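Local coordinates for Thiol:disulfide interchange protein (Proteus mirabilis, PDB 4OD7) that probably acts as a periplasmic disulfide oxidoreductase of the DsbA type, a thioredoxin-fold enzyme that introduces disulfide bonds into substrate proteins, at residues 4-16 with 157-169. The protein carries 1 engineered substitution. Residues are numbered along the deposited sequence; the frame is centred on the assembly and turned at random.
Sequences DISEGKQYTNLSK and DGKYKMKNDGISA
T12 and K161 form the hydrogen-bonded pair of a short antiparallel ladder: T12 N reaches K161 O at 2.7 Å, and K161 N returns to T12 O. L14 N extends the ladder to K159 O (2.7 Å), while at the other end K163 N meets Q10 O, 3.0 Å away. G8 N takes up Y11 O. G166, with no side chain, brings its CA within 3.3 Å of K9 O, a CA-H...O contact at the end of the type I turn K163–G166. K163 lays its methylene chain along the carbonyls of G8 and K9, while its NZ closes a salt bridge with D165 OD1 (3.0 Å). Q10, bent at chi2 (89°), gives NE2 to D4 O within the same loop. The side chains of Y11 and Y160 run alongside each other and their rings meet obliquely, planes 81° apart; L14, just past the strand, crosses the aliphatic part of K161, CD1 resting 3.5 Å from CB. Strand 11-13 is an outermost strand of the mixed thioredoxin sheet, while 160-162 joins it to strand 153-156, M162 bonding to M154 through the backbone; helix 172-187 packs against Y160, M162 and I167, and its Y175 and Y179 hydroxyls bond N164 O and OD1.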
loop_
_atom_site.group_PDB
_atom_site.type_symbol
_atom_site.label_atom_id
_atom_site.label_comp_id
_atom_site.label_asym_id
_atom_site.label_seq_id
_atom_site.Cartn_x
_atom_site.Cartn_y
_atom_site.Cartn_z
ATOM N N ASP A 4 8.233 22.858 -9.464
ATOM C CA ASP A 4 6.981 23.093 -10.190
ATOM C C ASP A 4 6.353 21.762 -10.405
ATOM O O ASP A 4 7.066 20.805 -10.684
ATOM C CB ASP A 4 7.166 23.718 -11.587
ATOM C CG ASP A 4 7.817 25.053 -11.563
ATOM O OD1 ASP A 4 7.319 25.932 -10.834
ATOM O OD2 ASP A 4 8.800 25.232 -12.315
ATOM N N ILE A 5 5.040 21.666 -10.250
ATOM C CA ILE A 5 4.435 20.379 -10.496
ATOM C C ILE A 5 3.676 20.583 -11.809
ATOM O O ILE A 5 2.928 21.553 -11.952
ATOM C CB ILE A 5 3.495 19.956 -9.322
ATOM C CG1 ILE A 5 4.277 19.803 -8.009
ATOM C CG2 ILE A 5 2.709 18.693 -9.667
ATOM C CD1 ILE A 5 4.102 20.969 -7.042
ATOM N N SER A 6 3.865 19.669 -12.753
ATOM C CA SER A 6 3.176 19.727 -14.031
ATOM C C SER A 6 2.730 18.331 -14.379
ATOM O O SER A 6 3.420 17.364 -14.055
ATOM C CB SER A 6 4.063 20.295 -15.135
ATOM O OG SER A 6 3.259 20.927 -16.126
ATOM N N GLU A 7 1.620 18.219 -15.084
ATOM C CA GLU A 7 1.113 16.925 -15.442
ATOM C C GLU A 7 2.186 16.294 -16.333
ATOM O O GLU A 7 2.880 16.996 -17.100
ATOM C CB GLU A 7 -0.268 17.037 -16.090
ATOM C CG GLU A 7 -1.045 15.734 -16.097
ATOM C CD GLU A 7 -1.141 15.101 -17.430
ATOM O OE1 GLU A 7 -0.726 13.928 -17.529
ATOM O OE2 GLU A 7 -1.632 15.772 -18.373
ATOM N N GLY A 8 2.358 14.980 -16.185
ATOM C CA GLY A 8 3.344 14.221 -16.940
ATOM C C GLY A 8 4.745 14.195 -16.335
ATOM O O GLY A 8 5.553 13.343 -16.693
ATOM N N LYS A 9 5.026 15.069 -15.378
ATOM C CA LYS A 9 6.338 15.091 -14.756
ATOM C C LYS A 9 6.333 14.309 -13.446
ATOM O O LYS A 9 6.861 13.216 -13.385
ATOM C CB LYS A 9 6.807 16.506 -14.504
ATOM C CG LYS A 9 8.308 16.523 -14.340
ATOM C CD LYS A 9 8.820 17.780 -13.696
ATOM C CE LYS A 9 10.297 17.648 -13.444
ATOM N NZ LYS A 9 11.030 17.499 -14.724
ATOM N N GLN A 10 5.777 14.876 -12.397
ATOM C CA GLN A 10 5.712 14.181 -11.120
ATOM C C GLN A 10 4.433 13.366 -11.011
ATOM O O GLN A 10 4.222 12.754 -9.990
ATOM C CB GLN A 10 5.825 15.131 -9.923
ATOM C CG GLN A 10 7.142 15.873 -9.800
ATOM C CD GLN A 10 7.159 17.166 -10.529
ATOM O OE1 GLN A 10 6.275 17.454 -11.339
ATOM N NE2 GLN A 10 8.128 18.001 -10.201
ATOM N N TYR A 11 3.557 13.395 -12.016
ATOM C CA TYR A 11 2.286 12.664 -11.918
ATOM C C TYR A 11 1.615 12.605 -13.273
ATOM O O TYR A 11 2.042 13.298 -14.173
ATOM C CB TYR A 11 1.319 13.344 -10.943
ATOM C CG TYR A 11 0.684 14.627 -11.504
ATOM C CD1 TYR A 11 -0.584 14.595 -12.093
ATOM C CD2 TYR A 11 1.345 15.858 -11.439
ATOM C CE1 TYR A 11 -1.172 15.755 -12.606
ATOM C CE2 TYR A 11 0.761 17.022 -11.954
ATOM C CZ TYR A 11 -0.492 16.966 -12.530
ATOM O OH TYR A 11 -1.082 18.123 -13.032
ATOM N N THR A 12 0.571 11.785 -13.402
ATOM C CA THR A 12 -0.226 11.731 -14.626
ATOM C C THR A 12 -1.709 11.718 -14.248
ATOM O O THR A 12 -2.051 11.410 -13.115
ATOM C CB THR A 12 0.078 10.488 -15.496
ATOM O OG1 THR A 12 -0.292 9.280 -14.836
ATOM C CG2 THR A 12 1.543 10.441 -15.891
ATOM N N ASN A 13 -2.594 12.061 -15.184
ATOM C CA ASN A 13 -4.033 12.110 -14.897
ATOM C C ASN A 13 -4.671 10.728 -15.057
ATOM O O ASN A 13 -4.369 10.036 -16.020
ATOM C CB ASN A 13 -4.743 13.091 -15.843
ATOM C CG ASN A 13 -4.397 14.540 -15.570
ATOM O OD1 ASN A 13 -4.210 15.310 -16.498
ATOM N ND2 ASN A 13 -4.304 14.919 -14.312
ATOM N N LEU A 14 -5.519 10.280 -14.139
ATOM C CA LEU A 14 -6.227 9.040 -14.423
ATOM C C LEU A 14 -7.149 9.296 -15.591
ATOM O O LEU A 14 -7.809 10.328 -15.622
ATOM C CB LEU A 14 -7.007 8.550 -13.209
ATOM C CG LEU A 14 -6.337 7.489 -12.323
ATOM C CD1 LEU A 14 -5.132 8.004 -11.607
ATOM C CD2 LEU A 14 -7.386 7.017 -11.318
ATOM N N SER A 15 -7.249 8.349 -16.519
ATOM C CA SER A 15 -8.134 8.511 -17.676
ATOM C C SER A 15 -9.632 8.413 -17.300
ATOM O O SER A 15 -10.468 8.989 -17.985
ATOM C CB SER A 15 -7.762 7.507 -18.781
ATOM O OG SER A 15 -7.958 6.153 -18.399
ATOM N N LYS A 16 -9.963 7.696 -16.234
ATOM C CA LYS A 16 -11.347 7.614 -15.746
ATOM C C LYS A 16 -11.333 7.699 -14.227
ATOM O O LYS A 16 -11.272 6.682 -13.550
ATOM C CB LYS A 16 -12.028 6.315 -16.162
ATOM C CG LYS A 16 -13.551 6.307 -15.953
ATOM C CD LYS A 16 -14.149 4.950 -16.296
ATOM C CE LYS A 16 -13.857 4.550 -17.736
ATOM N NZ LYS A 16 -14.434 3.227 -18.094
ATOM N N ASP A 157 -6.850 12.036 -4.868
ATOM C CA ASP A 157 -8.174 12.570 -5.194
ATOM C C ASP A 157 -8.901 11.793 -6.290
ATOM O O ASP A 157 -9.836 12.320 -6.933
ATOM C CB ASP A 157 -8.059 14.046 -5.568
ATOM C CG ASP A 157 -7.655 14.900 -4.386
ATOM O OD1 ASP A 157 -8.039 14.547 -3.244
ATOM O OD2 ASP A 157 -6.932 15.901 -4.590
ATOM N N GLY A 158 -8.517 10.525 -6.443
ATOM C CA GLY A 158 -9.075 9.656 -7.462
ATOM C C GLY A 158 -8.801 10.132 -8.873
ATOM O O GLY A 158 -9.402 9.633 -9.820
ATOM N N LYS A 159 -7.867 11.070 -9.023
ATOM C CA LYS A 159 -7.677 11.793 -10.294
ATOM C C LYS A 159 -6.206 11.878 -10.751
ATOM O O LYS A 159 -5.959 11.881 -11.957
ATOM C CB LYS A 159 -8.304 13.206 -10.245
ATOM C CG LYS A 159 -7.593 14.273 -9.432
ATOM C CD LYS A 159 -8.344 15.619 -9.561
ATOM C CE LYS A 159 -8.568 16.298 -8.200
ATOM N NZ LYS A 159 -9.117 17.701 -8.267
ATOM N N TYR A 160 -5.245 11.933 -9.829
ATOM C CA TYR A 160 -3.833 12.068 -10.206
ATOM C C TYR A 160 -3.032 10.848 -9.801
ATOM O O TYR A 160 -3.017 10.491 -8.635
ATOM C CB TYR A 160 -3.175 13.287 -9.550
ATOM C CG TYR A 160 -3.882 14.621 -9.721
ATOM C CD1 TYR A 160 -3.997 15.203 -10.978
ATOM C CD2 TYR A 160 -4.428 15.305 -8.627
ATOM C CE1 TYR A 160 -4.621 16.429 -11.151
ATOM C CE2 TYR A 160 -5.061 16.539 -8.793
ATOM C CZ TYR A 160 -5.157 17.095 -10.065
ATOM O OH TYR A 160 -5.784 18.317 -10.272
ATOM N N LYS A 161 -2.357 10.223 -10.761
ATOM C CA LYS A 161 -1.458 9.117 -10.457
ATOM C C LYS A 161 -0.014 9.586 -10.360
ATOM O O LYS A 161 0.566 10.110 -11.319
ATOM C CB LYS A 161 -1.615 8.008 -11.489
ATOM C CG LYS A 161 -0.822 6.768 -11.172
ATOM C CD LYS A 161 -1.017 5.690 -12.205
ATOM C CE LYS A 161 -2.383 5.010 -11.910
ATOM N NZ LYS A 161 -2.709 3.776 -12.691
ATOM N N MET A 162 0.557 9.409 -9.172
ATOM C CA MET A 162 1.971 9.693 -8.945
ATOM C C MET A 162 2.907 9.007 -9.934
ATOM O O MET A 162 2.689 7.866 -10.318
ATOM C CB MET A 162 2.395 9.291 -7.547
ATOM C CG MET A 162 1.752 10.071 -6.472
ATOM S SD MET A 162 2.139 11.814 -6.488
ATOM C CE MET A 162 3.868 11.947 -6.079
ATOM N N LYS A 163 3.905 9.757 -10.378
ATOM C CA LYS A 163 4.977 9.260 -11.215
ATOM C C LYS A 163 6.245 9.111 -10.393
ATOM O O LYS A 163 6.984 10.073 -10.206
ATOM C CB LYS A 163 5.207 10.212 -12.372
ATOM C CG LYS A 163 5.785 9.560 -13.564
ATOM C CD LYS A 163 5.791 10.496 -14.757
ATOM C CE LYS A 163 7.213 10.684 -15.285
ATOM N NZ LYS A 163 7.693 9.565 -16.109
ATOM N N ASN A 164 6.447 7.911 -9.854
ATOM C CA ASN A 164 7.503 7.650 -8.872
ATOM C C ASN A 164 8.892 7.863 -9.457
ATOM O O ASN A 164 9.842 8.133 -8.723
ATOM C CB ASN A 164 7.354 6.250 -8.260
ATOM C CG ASN A 164 6.110 6.114 -7.368
ATOM O OD1 ASN A 164 5.272 6.995 -7.313
ATOM N ND2 ASN A 164 5.968 4.963 -6.725
ATOM N N ASP A 165 9.003 7.675 -10.769
ATOM C CA ASP A 165 10.266 7.880 -11.492
ATOM C C ASP A 165 10.329 9.311 -12.008
ATOM O O ASP A 165 11.142 9.635 -12.843
ATOM C CB ASP A 165 10.421 6.882 -12.643
ATOM C CG ASP A 165 9.644 7.234 -13.865
ATOM O OD1 ASP A 165 8.685 7.947 -13.785
ATOM O OD2 ASP A 165 9.950 6.707 -14.946
ATOM N N GLY A 166 9.447 10.149 -11.508
ATOM C CA GLY A 166 9.340 11.518 -11.933
ATOM C C GLY A 166 9.693 12.463 -10.796
ATOM O O GLY A 166 9.732 13.691 -10.975
ATOM N N ILE A 167 9.944 11.891 -9.626
ATOM C CA ILE A 167 10.430 12.646 -8.482
ATOM C C ILE A 167 11.952 12.534 -8.398
ATOM O O ILE A 167 12.497 11.441 -8.510
ATOM C CB ILE A 167 9.780 12.157 -7.173
ATOM C CG1 ILE A 167 8.326 12.579 -7.166
ATOM C CG2 ILE A 167 10.434 12.753 -5.956
ATOM C CD1 ILE A 167 7.516 11.817 -6.249
ATOM N N SER A 168 12.622 13.677 -8.292
ATOM C CA SER A 168 14.079 13.740 -8.305
ATOM C C SER A 168 14.633 14.030 -6.897
ATOM O O SER A 168 14.004 14.719 -6.093
ATOM C CB SER A 168 14.559 14.793 -9.285
ATOM O OG SER A 168 15.968 14.760 -9.371
ATOM N N ALA A 169 15.771 13.429 -6.571
ATOM C CA ALA A 169 16.362 13.577 -5.246
ATOM C C ALA A 169 17.810 13.157 -5.257
ATOM O O ALA A 169 18.258 12.363 -6.092
ATOM C CB ALA A 169 15.599 12.775 -4.209
#